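Local coordinates for protein beta-N-acetylhexosaminidase (Streptomyces plicatus, PDB 1HP5) that probably removes terminal non-reducing beta-linked N-acetylhexosamine residues from glycoconjugates, using the substrate's own acetamido group as in other family 20 glycoside hydrolases, at residues S167-G172 / S217-G222; L195-G200 / P254-A259; T280-S285 / G318-S323. All blocks are in the same frame, centred on the assembly; numbering follows the deposited sequence.

Interaction 1: residues S167-G172 / S217-G222. With NGT (3ar,5R,6S,7R,7ar-5-hydroxymethyl-2-methyl-5,6,7,7a-tetrahydro-3ah-pyrano[3,2-D]thiazole-6,7-diol), chain F.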
loop_
_atom_site.group_PDB
_atom_site.type_symbol
_atom_site.label_atom_id
_atom_site.label_comp_id
_atom_site.label_asym_id
_atom_site.label_seq_id
_atom_site.Cartn_x
_atom_site.Cartn_y
_atom_site.Cartn_z
ATOM N N SER A 167 -2.532 -4.438 14.041
ATOM C CA SER A 167 -2.344 -5.306 15.195
ATOM C C SER A 167 -1.864 -4.542 16.430
ATOM O O SER A 167 -2.365 -4.770 17.530
ATOM C CB SER A 167 -1.347 -6.418 14.865
ATOM O OG SER A 167 -1.836 -7.241 13.817
ATOM N N ARG A 168 -0.893 -3.649 16.255
ATOM C CA ARG A 168 -0.364 -2.868 17.377
ATOM C C ARG A 168 -1.460 -1.942 17.888
ATOM O O ARG A 168 -1.729 -1.884 19.087
ATOM C CB ARG A 168 0.877 -2.094 16.934
ATOM C CG ARG A 168 2.147 -2.950 16.969
ATOM C CD ARG A 168 1.900 -4.411 16.554
ATOM N NE ARG A 168 3.119 -5.199 16.723
ATOM C CZ ARG A 168 4.157 -5.153 15.894
ATOM N NH1 ARG A 168 4.122 -4.370 14.824
ATOM N NH2 ARG A 168 5.248 -5.856 16.157
ATOM N N HIS A 169 -2.079 -1.210 16.970
ATOM C CA HIS A 169 -3.223 -0.362 17.295
ATOM C C HIS A 169 -4.245 -0.699 16.224
ATOM O O HIS A 169 -3.934 -0.676 15.028
ATOM C CB HIS A 169 -2.886 1.130 17.249
ATOM C CG HIS A 169 -2.271 1.645 18.513
ATOM N ND1 HIS A 169 -0.913 1.835 18.657
ATOM C CD2 HIS A 169 -2.828 1.989 19.699
ATOM C CE1 HIS A 169 -0.660 2.276 19.877
ATOM N NE2 HIS A 169 -1.805 2.377 20.530
ATOM N N PHE A 170 -5.454 -1.033 16.656
ATOM C CA PHE A 170 -6.513 -1.395 15.732
ATOM C C PHE A 170 -7.141 -0.181 15.069
ATOM O O PHE A 170 -7.297 0.875 15.685
ATOM C CB PHE A 170 -7.599 -2.189 16.459
ATOM C CG PHE A 170 -8.733 -2.624 15.572
ATOM C CD1 PHE A 170 -8.532 -3.580 14.580
ATOM C CD2 PHE A 170 -10.002 -2.073 15.724
ATOM C CE1 PHE A 170 -9.581 -3.987 13.750
ATOM C CE2 PHE A 170 -11.061 -2.473 14.898
ATOM C CZ PHE A 170 -10.849 -3.429 13.913
ATOM N N PHE A 171 -7.478 -0.337 13.795
ATOM C CA PHE A 171 -8.132 0.714 13.034
ATOM C C PHE A 171 -9.340 0.055 12.384
ATOM O O PHE A 171 -9.213 -0.976 11.714
ATOM C CB PHE A 171 -7.177 1.310 11.989
ATOM C CG PHE A 171 -6.066 2.127 12.595
ATOM C CD1 PHE A 171 -4.901 1.517 13.051
ATOM C CD2 PHE A 171 -6.221 3.497 12.788
ATOM C CE1 PHE A 171 -3.902 2.256 13.696
ATOM C CE2 PHE A 171 -5.229 4.250 13.432
ATOM C CZ PHE A 171 -4.065 3.621 13.889
ATOM N N GLY A 172 -10.513 0.635 12.625
ATOM C CA GLY A 172 -11.750 0.092 12.093
ATOM C C GLY A 172 -11.874 0.171 10.586
ATOM O O GLY A 172 -11.008 0.721 9.912
ATOM N N SER A 217 -9.003 -8.559 21.947
ATOM C CA SER A 217 -9.578 -7.743 23.019
ATOM C C SER A 217 -8.779 -6.518 23.457
ATOM O O SER A 217 -9.310 -5.656 24.151
ATOM C CB SER A 217 -9.868 -8.619 24.244
ATOM O OG SER A 217 -8.677 -9.214 24.730
ATOM N N THR A 218 -7.509 -6.431 23.081
ATOM C CA THR A 218 -6.730 -5.263 23.472
ATOM C C THR A 218 -5.737 -4.871 22.378
ATOM O O THR A 218 -5.828 -5.359 21.248
ATOM C CB THR A 218 -5.996 -5.498 24.836
ATOM O OG1 THR A 218 -5.483 -4.251 25.326
ATOM C CG2 THR A 218 -4.850 -6.493 24.683
ATOM N N GLU A 219 -4.807 -3.981 22.713
ATOM C CA GLU A 219 -3.794 -3.498 21.773
ATOM C C GLU A 219 -2.666 -2.841 22.558
ATOM O O GLU A 219 -2.668 -2.863 23.791
ATOM C CB GLU A 219 -4.407 -2.461 20.825
ATOM C CG GLU A 219 -5.082 -1.299 21.553
ATOM C CD GLU A 219 -5.658 -0.247 20.612
ATOM O OE1 GLU A 219 -6.117 -0.609 19.508
ATOM O OE2 GLU A 219 -5.670 0.944 20.989
ATOM N N VAL A 220 -1.702 -2.261 21.847
ATOM C CA VAL A 220 -0.595 -1.571 22.501
ATOM C C VAL A 220 -1.186 -0.546 23.464
ATOM O O VAL A 220 -2.131 0.162 23.111
ATOM C CB VAL A 220 0.294 -0.817 21.477
ATOM C CG1 VAL A 220 1.196 0.190 22.205
ATOM C CG2 VAL A 220 1.142 -1.803 20.693
ATOM N N GLY A 221 -0.636 -0.471 24.675
ATOM C CA GLY A 221 -1.134 0.485 25.652
ATOM C C GLY A 221 -2.336 -0.010 26.441
ATOM O O GLY A 221 -2.797 0.650 27.376
ATOM N N GLY A 222 -2.852 -1.173 26.065
ATOM C CA GLY A 222 -3.991 -1.723 26.772
ATOM C C GLY A 222 -5.293 -1.057 26.384
ATOM O O GLY A 222 -5.341 -0.233 25.463
HETATM C C1 NGT F . 10.186 -4.692 12.368
HETATM C C2 NGT F . 9.263 -5.788 12.978
HETATM C C3 NGT F . 7.847 -5.219 13.334
HETATM C C4 NGT F . 7.910 -3.823 13.979
HETATM C C5 NGT F . 8.727 -2.861 13.089
HETATM C C6 NGT F . 8.866 -1.454 13.664
HETATM C C7 NGT F . 9.298 -6.468 10.797
HETATM C C8 NGT F . 9.173 -7.329 9.562
HETATM N N2 NGT F . 9.120 -6.848 11.988
HETATM S S1 NGT F . 9.757 -4.780 10.561
HETATM O O3 NGT F . 7.166 -6.127 14.186
HETATM O O4 NGT F . 6.592 -3.332 14.149
HETATM O O5 NGT F . 10.090 -3.396 12.881
HETATM O O6 NGT F . 9.480 -0.577 12.719
HETATM O O HOH W 1 -1.430 3.470 23.050
#
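The imidazole of His-169 takes Val-220 over one face: Val-220 CB stands 4.0 Å from the centroid of the His-169 ring, a CH-pi contact. At the rim, near the ring plane, Glu-219 OE2 lies 3.3 Å from His-169 CD2, its carboxylate turned 80° against the ring. Also in plane, water 1 is 2.8 Å from His-169 NE2 and gives a weak bond to Val-220 O. ND1 of the same ring is hydrogen-bonded to the carbonyl of Thr-449, which helps fix its rotation. The Arg-168 guanidinium reaches the bound thiazoline sugar with its edge: NH2 of Arg-168 makes a fairly straight 2.8 Å bond to NGT O3, while NH1 gives a more bent one to O4 and also pairs with Asp-165. Nearer the backbone, Arg-168 CB rests 3.8 Å from Val-220 CG2. Two hydrogen bonds join the segments, Val-220 N to Arg-168 O at 2.8 Å and Phe-170 N to Glu-219 OE1 at 3.0 Å, with Glu-219 OE1 met from above its carboxylate plane. CG of Glu-219 lies between its backbone N and carbonyl carbon (chi1 55°), and the extended chain beyond carries the carboxylate to that amide. Residues 219-222 form a type II turn in the loop between helices 210-213 and 230-242, packed on the loop leading from the first barrel strand, 159-165, into helix 173-184, with Gly-172 as N-cap.

Interaction 2: residues L195-G200 / P254-A259; sequences LSDDQG and PGHTNA. With NGT (3ar,5R,6S,7R,7ar-5-hydroxymethyl-2-methyl-5,6,7,7a-tetrahydro-3ah-pyrano[3,2-D]thiazole-6,7-diol), chain F.
His-256 is the first residue of 254-259 to reach across, its ND1 giving a 2.7 Å hydrogen bond to Asp-197 OD1. The acceptor lies close to the imidazole plane and is used on its syn side, with carboxylate and ring planes 66° apart. From the same face, but on the anti side, Asp-198 N also bonds to Asp-197 OD1, at 2.7 Å; Arg-168 adds a salt bridge to this oxygen, and His-194 holds OD2. NE2 of His-256 is hydrogen-bonded to Glu-320, and His-256 CE1 comes 3.1 Å from NGT O3, which approaches the ring obliquely. With an alanine at Asp-197, His-256 ND1 would probably lose its acceptor, leaving the ring less firmly fixed, and the charge of Arg-168 would lose one of its mates. His-256 O accepts from water 2, which links it to Ser-196 OG, and lies 3.1 Å from Asp-197 CA in a CA-H...O contact. Thr-257, the N-cap residue, turns its OG1 back to Pro-254 O. Next, Asn-258 N donates to Asp-198 OD1 at 3.1 Å, meeting on its anti side an oxygen also bonded to Ser-285 OG. Ala-259 N makes a weak 3.4 Å bond to Asp-197 O, and its methyl CB packs 3.4 Å from Gly-200 C. These loops follow the adjacent parallel strands 190-194 and 246-250, at the ends where a TIM barrel carries its active site, and the histidine-carboxylate bond there sets an imidazole beside the ligand.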
loop_
_atom_site.group_PDB
_atom_site.type_symbol
_atom_site.label_atom_id
_atom_site.label_comp_id
_atom_site.label_asym_id
_atom_site.label_seq_id
_atom_site.Cartn_x
_atom_site.Cartn_y
_atom_site.Cartn_z
ATOM N N LEU A 195 -2.566 -8.328 9.920
ATOM C CA LEU A 195 -3.725 -8.696 10.717
ATOM C C LEU A 195 -3.493 -9.326 12.073
ATOM O O LEU A 195 -4.440 -9.474 12.843
ATOM C CB LEU A 195 -4.625 -9.618 9.898
ATOM C CG LEU A 195 -5.198 -8.986 8.631
ATOM C CD1 LEU A 195 -5.894 -10.060 7.802
ATOM C CD2 LEU A 195 -6.170 -7.871 9.010
ATOM N N SER A 196 -2.260 -9.714 12.372
ATOM C CA SER A 196 -1.997 -10.321 13.667
ATOM C C SER A 196 -0.573 -10.108 14.122
ATOM O O SER A 196 0.348 -10.011 13.313
ATOM C CB SER A 196 -2.287 -11.824 13.630
ATOM O OG SER A 196 -1.359 -12.506 12.799
ATOM N N ASP A 197 -0.401 -10.032 15.434
ATOM C CA ASP A 197 0.912 -9.860 16.011
ATOM C C ASP A 197 0.824 -10.207 17.490
ATOM O O ASP A 197 -0.098 -10.905 17.910
ATOM C CB ASP A 197 1.404 -8.426 15.796
ATOM C CG ASP A 197 2.915 -8.345 15.713
ATOM O OD1 ASP A 197 3.571 -8.407 16.774
ATOM O OD2 ASP A 197 3.449 -8.243 14.586
ATOM N N ASP A 198 1.771 -9.729 18.285
ATOM C CA ASP A 198 1.757 -10.038 19.708
ATOM C C ASP A 198 0.672 -9.306 20.488
ATOM O O ASP A 198 0.148 -9.837 21.469
ATOM C CB ASP A 198 3.118 -9.718 20.323
ATOM C CG ASP A 198 4.228 -10.533 19.711
ATOM O OD1 ASP A 198 4.135 -11.779 19.750
ATOM O OD2 ASP A 198 5.189 -9.929 19.190
ATOM N N GLN A 199 0.329 -8.098 20.046
ATOM C CA GLN A 199 -0.666 -7.289 20.744
ATOM C C GLN A 199 -2.107 -7.412 20.255
ATOM O O GLN A 199 -3.001 -6.734 20.771
ATOM C CB GLN A 199 -0.240 -5.821 20.716
ATOM C CG GLN A 199 1.181 -5.602 21.229
ATOM C CD GLN A 199 2.225 -5.650 20.124
ATOM O OE1 GLN A 199 2.008 -6.249 19.067
ATOM N NE2 GLN A 199 3.371 -5.028 20.373
ATOM N N GLY A 200 -2.341 -8.273 19.268
ATOM C CA GLY A 200 -3.697 -8.440 18.775
ATOM C C GLY A 200 -3.860 -9.339 17.566
ATOM O O GLY A 200 -2.938 -9.509 16.761
ATOM N N PRO A 254 6.294 -18.073 12.442
ATOM C CA PRO A 254 5.852 -18.562 13.755
ATOM C C PRO A 254 6.052 -17.547 14.880
ATOM O O PRO A 254 5.632 -17.782 16.013
ATOM C CB PRO A 254 6.701 -19.811 13.951
ATOM C CG PRO A 254 8.022 -19.372 13.371
ATOM C CD PRO A 254 7.599 -18.661 12.079
ATOM N N GLY A 255 6.702 -16.427 14.571
ATOM C CA GLY A 255 6.921 -15.401 15.581
ATOM C C GLY A 255 5.800 -14.370 15.568
ATOM O O GLY A 255 4.886 -14.468 14.744
ATOM N N HIS A 256 5.864 -13.385 16.466
ATOM C CA HIS A 256 4.832 -12.346 16.544
ATOM C C HIS A 256 3.449 -12.992 16.637
ATOM O O HIS A 256 2.483 -12.529 16.020
ATOM C CB HIS A 256 4.903 -11.446 15.306
ATOM C CG HIS A 256 6.033 -10.467 15.340
ATOM N ND1 HIS A 256 5.967 -9.281 16.039
ATOM C CD2 HIS A 256 7.272 -10.512 14.791
ATOM C CE1 HIS A 256 7.115 -8.637 15.920
ATOM N NE2 HIS A 256 7.925 -9.362 15.169
ATOM N N THR A 257 3.363 -14.050 17.432
ATOM C CA THR A 257 2.121 -14.801 17.583
ATOM C C THR A 257 1.504 -14.801 18.981
ATOM O O THR A 257 0.652 -15.638 19.274
ATOM C CB THR A 257 2.356 -16.262 17.158
ATOM O OG1 THR A 257 3.559 -16.746 17.775
ATOM C CG2 THR A 257 2.515 -16.362 15.648
ATOM N N ASN A 258 1.890 -13.863 19.841
ATOM C CA ASN A 258 1.337 -13.872 21.193
ATOM C C ASN A 258 -0.181 -13.780 21.301
ATOM O O ASN A 258 -0.769 -14.424 22.168
ATOM C CB ASN A 258 1.945 -12.777 22.065
ATOM C CG ASN A 258 1.715 -13.041 23.545
ATOM O OD1 ASN A 258 2.293 -13.972 24.109
ATOM N ND2 ASN A 258 0.851 -12.249 24.170
ATOM N N ALA A 259 -0.822 -12.989 20.442
ATOM C CA ALA A 259 -2.277 -12.862 20.510
ATOM C C ALA A 259 -2.933 -14.236 20.373
ATOM O O ALA A 259 -3.873 -14.567 21.103
ATOM C CB ALA A 259 -2.779 -11.923 19.423
HETATM C C1 NGT F . 10.186 -4.692 12.368
HETATM C C2 NGT F . 9.263 -5.788 12.978
HETATM C C3 NGT F . 7.847 -5.219 13.334
HETATM C C4 NGT F . 7.910 -3.823 13.979
HETATM C C5 NGT F . 8.727 -2.861 13.089
HETATM C C6 NGT F . 8.866 -1.454 13.664
HETATM C C7 NGT F . 9.298 -6.468 10.797
HETATM C C8 NGT F . 9.173 -7.329 9.562
HETATM N N2 NGT F . 9.120 -6.848 11.988
HETATM S S1 NGT F . 9.757 -4.780 10.561
HETATM O O3 NGT F . 7.166 -6.127 14.186
HETATM O O4 NGT F . 6.592 -3.332 14.149
HETATM O O5 NGT F . 10.090 -3.396 12.881
HETATM O O6 NGT F . 9.480 -0.577 12.719
HETATM O O HOH W 2 0.486 -13.696 14.420
#

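Interaction 3: residues T280-S285 / G318-S323; sequences TKVGFS and GDEAHS. With NGT (3ar,5R,6S,7R,7ar-5-hydroxymethyl-2-methyl-5,6,7,7a-tetrahydro-3ah-pyrano[3,2-D]thiazole-6,7-diol), chain F.
Glu-320, in the Asp-Glu pair that family 20 enzymes carry after a strand of the catalytic barrel, here 313-315, meets Val-282 beside the bound thiazoline. Its carboxylate lies against the valine's methyl: Glu-320 OE1 is 3.2 Å from Val-282 CG2, the two side chains crossing at a slant. CG of Glu-320 is anti to its carbonyl carbon (chi1 -44°) and the chain runs straight on, which brings OE1 of Glu-320 to 3.1 Å from NGT C2. OE1 is also held by His-256, and OE2 is hydrogen-bonded to a glycerol probably left from crystallisation. Next to it, Asp-319 OD2 approaches the thiazoline nitrogen, 2.6 Å from NGT N2, with the ring's methyl C8 resting near its CB. Behind this polar front the backbones pack closely. Gly-283 CA points a hydrogen at Glu-320 O, 3.6 Å away; a CB on Gly-283 would run into the imidazole of His-322, and its backbone angles likewise call for glycine. Glu-320 CA in turn sits over one face of the His-322 ring, near its rim. At the outer end, Ser-323 OG lies 2.9 Å from Gly-283 O and 3.0 Å from Phe-284 O, one hydroxyl proton within reach of two carbonyls. Water 3 spans the two segments on two bonds, donating to Ser-285 O and, at 2.8 Å, to Glu-320 O. Ser-285 OG is engaged by the 195-200 loop, and the Phe-284 ring meets Tyr-277 edge-to-face. An acid beside the thiazoline nitrogen and a second near C2 are consistent with the substrate-assisted site of family 20, where the acetamido group closes onto the anomeric carbon.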
loop_
_atom_site.group_PDB
_atom_site.type_symbol
_atom_site.label_atom_id
_atom_site.label_comp_id
_atom_site.label_asym_id
_atom_site.label_seq_id
_atom_site.Cartn_x
_atom_site.Cartn_y
_atom_site.Cartn_z
ATOM N N THR A 280 5.590 -2.781 23.467
ATOM C CA THR A 280 6.021 -2.442 22.115
ATOM C C THR A 280 7.359 -3.058 21.729
ATOM O O THR A 280 8.115 -2.479 20.939
ATOM C CB THR A 280 6.124 -0.916 21.935
ATOM O OG1 THR A 280 7.011 -0.384 22.925
ATOM C CG2 THR A 280 4.749 -0.260 22.086
ATOM N N LYS A 281 7.656 -4.223 22.295
ATOM C CA LYS A 281 8.895 -4.928 21.992
ATOM C C LYS A 281 8.546 -6.121 21.106
ATOM O O LYS A 281 7.367 -6.374 20.847
ATOM C CB LYS A 281 9.583 -5.376 23.293
ATOM C CG LYS A 281 10.234 -4.208 24.050
ATOM C CD LYS A 281 10.880 -4.625 25.381
ATOM C CE LYS A 281 11.881 -5.766 25.224
ATOM N NZ LYS A 281 12.958 -5.476 24.225
ATOM N N VAL A 282 9.555 -6.855 20.646
ATOM C CA VAL A 282 9.319 -7.992 19.751
ATOM C C VAL A 282 10.263 -9.164 20.027
ATOM O O VAL A 282 11.186 -9.045 20.825
ATOM C CB VAL A 282 9.552 -7.578 18.277
ATOM C CG1 VAL A 282 8.834 -6.273 17.969
ATOM C CG2 VAL A 282 11.057 -7.421 18.015
ATOM N N GLY A 283 10.008 -10.286 19.353
ATOM C CA GLY A 283 10.864 -11.460 19.448
ATOM C C GLY A 283 10.697 -12.533 20.507
ATOM O O GLY A 283 11.402 -13.536 20.460
ATOM N N PHE A 284 9.763 -12.369 21.435
ATOM C CA PHE A 284 9.601 -13.346 22.507
ATOM C C PHE A 284 8.593 -14.473 22.281
ATOM O O PHE A 284 8.616 -15.479 22.993
ATOM C CB PHE A 284 9.254 -12.601 23.799
ATOM C CG PHE A 284 8.034 -11.730 23.684
ATOM C CD1 PHE A 284 6.764 -12.255 23.901
ATOM C CD2 PHE A 284 8.151 -10.391 23.331
ATOM C CE1 PHE A 284 5.628 -11.459 23.765
ATOM C CE2 PHE A 284 7.020 -9.587 23.194
ATOM C CZ PHE A 284 5.758 -10.124 23.411
ATOM N N SER A 285 7.720 -14.320 21.291
ATOM C CA SER A 285 6.693 -15.323 21.029
ATOM C C SER A 285 7.042 -16.312 19.931
ATOM O O SER A 285 7.776 -15.996 18.995
ATOM C CB SER A 285 5.384 -14.634 20.650
ATOM O OG SER A 285 5.555 -13.910 19.443
ATOM N N GLY A 318 7.025 -14.345 9.252
ATOM C CA GLY A 318 8.252 -15.094 9.468
ATOM C C GLY A 318 9.395 -14.262 10.022
ATOM O O GLY A 318 10.527 -14.737 10.136
ATOM N N ASP A 319 9.095 -13.020 10.383
ATOM C CA ASP A 319 10.092 -12.109 10.919
ATOM C C ASP A 319 10.279 -12.260 12.418
ATOM O O ASP A 319 9.355 -12.631 13.144
ATOM C CB ASP A 319 9.681 -10.659 10.638
ATOM C CG ASP A 319 8.369 -10.287 11.319
ATOM O OD1 ASP A 319 7.379 -11.021 11.119
ATOM O OD2 ASP A 319 8.323 -9.271 12.053
ATOM N N GLU A 320 11.496 -11.977 12.865
ATOM C CA GLU A 320 11.837 -11.991 14.281
ATOM C C GLU A 320 11.304 -13.144 15.116
ATOM O O GLU A 320 10.754 -12.928 16.198
ATOM C CB GLU A 320 11.390 -10.664 14.900
ATOM C CG GLU A 320 11.752 -9.468 14.028
ATOM C CD GLU A 320 11.302 -8.144 14.609
ATOM O OE1 GLU A 320 10.107 -8.008 14.965
ATOM O OE2 GLU A 320 12.146 -7.232 14.702
ATOM N N ALA A 321 11.441 -14.367 14.616
ATOM C CA ALA A 321 11.012 -15.526 15.390
ATOM C C ALA A 321 12.237 -15.855 16.241
ATOM O O ALA A 321 12.803 -16.938 16.143
ATOM C CB ALA A 321 10.679 -16.688 14.468
ATOM N N HIS A 322 12.639 -14.901 17.077
ATOM C CA HIS A 322 13.824 -15.061 17.911
ATOM C C HIS A 322 13.729 -16.081 19.042
ATOM O O HIS A 322 14.740 -16.423 19.656
ATOM C CB HIS A 322 14.247 -13.698 18.462
ATOM C CG HIS A 322 14.542 -12.693 17.392
ATOM N ND1 HIS A 322 15.257 -13.008 16.257
ATOM C CD2 HIS A 322 14.233 -11.378 17.290
ATOM C CE1 HIS A 322 15.377 -11.931 15.501
ATOM N NE2 HIS A 322 14.764 -10.928 16.104
ATOM N N SER A 323 12.526 -16.564 19.323
ATOM C CA SER A 323 12.351 -17.570 20.364
ATOM C C SER A 323 12.153 -18.903 19.667
ATOM O O SER A 323 11.714 -19.875 20.273
ATOM C CB SER A 323 11.140 -17.248 21.238
ATOM O OG SER A 323 11.363 -16.060 21.984
HETATM C C1 NGT F . 10.186 -4.692 12.368
HETATM C C2 NGT F . 9.263 -5.788 12.978
HETATM C C3 NGT F . 7.847 -5.219 13.334
HETATM C C4 NGT F . 7.910 -3.823 13.979
HETATM C C5 NGT F . 8.727 -2.861 13.089
HETATM C C6 NGT F . 8.866 -1.454 13.664
HETATM C C7 NGT F . 9.298 -6.468 10.797
HETATM C C8 NGT F . 9.173 -7.329 9.562
HETATM N N2 NGT F . 9.120 -6.848 11.988
HETATM S S1 NGT F . 9.757 -4.780 10.561
HETATM O O3 NGT F . 7.166 -6.127 14.186
HETATM O O4 NGT F . 6.592 -3.332 14.149
HETATM O O5 NGT F . 10.090 -3.396 12.881
HETATM O O6 NGT F . 9.480 -0.577 12.719
HETATM O O HOH W 3 8.616 -13.524 17.918
#

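How the interactions relate
Interactions 1, 2 and 3 follow one another round the mouth of the barrel, and all touch NGT. Interactions 1 and 2, their centres about 11 Å apart, are tied by the guanidinium: Arg-168 NE is 2.8 Å from Gln-199 OE1, and Arg-168 NH2 forms a 3.1 Å salt bridge with Asp-197 OD1. Interactions 2 and 3 are closer, about 9 Å between centres, joined by probable hydrogen bonds of 2.6 Å from His-256 NE2 to Glu-320 OE1 and from Ser-285 OG to Asp-198 OD1. A continuous run of polar contacts thus leads from Arg-168 through Asp-197 and His-256 to Glu-320. Interactions 1 and 3 meet by packing, Val-220 CG1 3.6 Å from Thr-280 CG2.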